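Local coordinates for genome polyprotein (Chicken sicinivirus JSY, PDB 6QWT) that contains, as its 3Dpol portion, the RNA-dependent RNA polymerase that probably copies the viral RNA genome, at residues M188-L193 / K270-I275. Residues are numbered along the deposited sequence; the frame is centred on the assembly and turned at random.
Sequences MLFGGL and KYVQSI
Phe190 and Tyr271 set their rings obliquely against each other, centroids 5.6 Å apart and planes inclined at 58°. The edge of the phenylalanine does the touching: its CE2 lies 3.4 Å from Tyr271 CD2, and Tyr271 CG sits in the plane of the Phe190 ring. Phenylalanine suits this buried site because its ring reaches the other helix and presents only C-H surface to Tyr271 and Val272.

Leu189 and Val272 bring buried methyls against the aromatic residues. Leu189 CD1 rests 3.8 Å from Tyr271 CB, and Leu189 also packs on Leu146 of helix 136-147; Val272 CG2 meets Phe190 CZ at 3.8 Å. Within the right-hand fold of picornaviral RNA-dependent RNA polymerases, the contact joins helix 267-276, which leads into strand 277-282 of a mixed sheet, to the junction of helices 180-189 and 191-198, where Phe190 is the N-cap residue of the second.

The two side-chain hydroxyls here each have partners. Tyr271 OH donates to Ala182 O, so tyrosine adds a polar tie to helix 180-189 while its ring packs. The short side chain of Ser274 lets OG turn back within its own helix, over the centre of the tyrosine ring, and donate to Tyr271 O at 2.7 Å; it also pairs with Tyr151 OH.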
loop_
_atom_site.group_PDB
_atom_site.type_symbol
_atom_site.label_atom_id
_atom_site.label_comp_id
_atom_site.label_asym_id
_atom_site.label_seq_id
_atom_site.Cartn_x
_atom_site.Cartn_y
_atom_site.Cartn_z
ATOM N N MET A 188 16.204 9.939 1.944
ATOM C CA MET A 188 17.372 10.326 2.725
ATOM C C MET A 188 17.025 10.413 4.205
ATOM O O MET A 188 17.681 9.786 5.044
ATOM C CB MET A 188 17.932 11.655 2.213
ATOM C CG MET A 188 18.637 11.550 0.868
ATOM S SD MET A 188 19.072 13.160 0.182
ATOM C CE MET A 188 20.372 13.674 1.306
ATOM N N LEU A 189 15.971 11.165 4.540
ATOM C CA LEU A 189 15.622 11.399 5.939
ATOM C C LEU A 189 15.175 10.117 6.632
ATOM O O LEU A 189 15.566 9.855 7.776
ATOM C CB LEU A 189 14.519 12.453 6.036
ATOM C CG LEU A 189 14.842 13.860 5.538
ATOM C CD1 LEU A 189 13.580 14.711 5.518
ATOM C CD2 LEU A 189 15.908 14.493 6.414
ATOM N N PHE A 190 14.351 9.314 5.960
ATOM C CA PHE A 190 13.734 8.139 6.565
ATOM C C PHE A 190 14.310 6.827 6.047
ATOM O O PHE A 190 13.780 5.760 6.379
ATOM C CB PHE A 190 12.221 8.172 6.336
ATOM C CG PHE A 190 11.557 9.411 6.861
ATOM C CD1 PHE A 190 11.217 9.516 8.202
ATOM C CD2 PHE A 190 11.273 10.473 6.017
ATOM C CE1 PHE A 190 10.607 10.658 8.694
ATOM C CE2 PHE A 190 10.663 11.617 6.501
ATOM C CZ PHE A 190 10.329 11.711 7.840
ATOM N N GLY A 191 15.382 6.875 5.251
ATOM C CA GLY A 191 15.933 5.651 4.688
ATOM C C GLY A 191 16.442 4.688 5.743
ATOM O O GLY A 191 16.329 3.469 5.588
ATOM N N GLY A 192 17.020 5.217 6.824
ATOM C CA GLY A 192 17.416 4.361 7.929
ATOM C C GLY A 192 16.238 3.628 8.543
ATOM O O GLY A 192 16.331 2.442 8.867
ATOM N N LEU A 193 15.109 4.323 8.702
ATOM C CA LEU A 193 13.896 3.655 9.161
ATOM C C LEU A 193 13.396 2.651 8.129
ATOM O O LEU A 193 13.017 1.528 8.484
ATOM C CB LEU A 193 12.814 4.688 9.474
ATOM C CG LEU A 193 11.452 4.150 9.922
ATOM C CD1 LEU A 193 11.553 3.443 11.269
ATOM C CD2 LEU A 193 10.434 5.272 9.979
ATOM N N LYS A 270 9.197 18.565 9.745
ATOM C CA LYS A 270 8.744 19.356 8.605
ATOM C C LYS A 270 8.376 18.468 7.422
ATOM O O LYS A 270 7.411 18.752 6.704
ATOM C CB LYS A 270 9.815 20.373 8.213
ATOM C CG LYS A 270 9.936 21.545 9.184
ATOM C CD LYS A 270 9.009 22.688 8.793
ATOM C CE LYS A 270 8.923 23.746 9.888
ATOM N NZ LYS A 270 7.704 23.590 10.734
ATOM N N TYR A 271 9.121 17.382 7.202
ATOM C CA TYR A 271 8.763 16.484 6.108
ATOM C C TYR A 271 7.463 15.748 6.404
ATOM O O TYR A 271 6.640 15.543 5.505
ATOM C CB TYR A 271 9.885 15.487 5.829
ATOM C CG TYR A 271 9.703 14.760 4.511
ATOM C CD1 TYR A 271 10.316 15.220 3.352
ATOM C CD2 TYR A 271 8.898 13.629 4.422
ATOM C CE1 TYR A 271 10.142 14.563 2.142
ATOM C CE2 TYR A 271 8.717 12.970 3.221
ATOM C CZ TYR A 271 9.343 13.439 2.083
ATOM O OH TYR A 271 9.168 12.781 0.884
ATOM N N VAL A 272 7.260 15.336 7.658
ATOM C CA VAL A 272 6.002 14.690 8.013
ATOM C C VAL A 272 4.842 15.666 7.874
ATOM O O VAL A 272 3.731 15.274 7.496
ATOM C CB VAL A 272 6.095 14.094 9.432
ATOM C CG1 VAL A 272 4.758 13.509 9.867
ATOM C CG2 VAL A 272 7.181 13.027 9.474
ATOM N N GLN A 273 5.079 16.955 8.137
ATOM C CA GLN A 273 4.031 17.945 7.917
ATOM C C GLN A 273 3.643 18.017 6.445
ATOM O O GLN A 273 2.460 18.172 6.115
ATOM C CB GLN A 273 4.472 19.320 8.421
ATOM C CG GLN A 273 3.374 20.372 8.288
ATOM C CD GLN A 273 3.745 21.708 8.895
ATOM O OE1 GLN A 273 4.866 22.189 8.735
ATOM N NE2 GLN A 273 2.797 22.318 9.597
ATOM N N SER A 274 4.620 17.892 5.544
ATOM C CA SER A 274 4.315 17.867 4.118
ATOM C C SER A 274 3.534 16.626 3.708
ATOM O O SER A 274 3.100 16.539 2.555
ATOM C CB SER A 274 5.606 17.968 3.293
ATOM O OG SER A 274 6.214 16.700 3.123
ATOM N N ILE A 275 3.348 15.676 4.618
ATOM C CA ILE A 275 2.552 14.488 4.359
ATOM C C ILE A 275 1.111 14.661 4.825
ATOM O O ILE A 275 0.181 14.323 4.091
ATOM C CB ILE A 275 3.212 13.258 5.018
ATOM C CG1 ILE A 275 4.394 12.781 4.176
ATOM C CG2 ILE A 275 2.207 12.130 5.197
ATOM C CD1 ILE A 275 5.285 11.802 4.890
#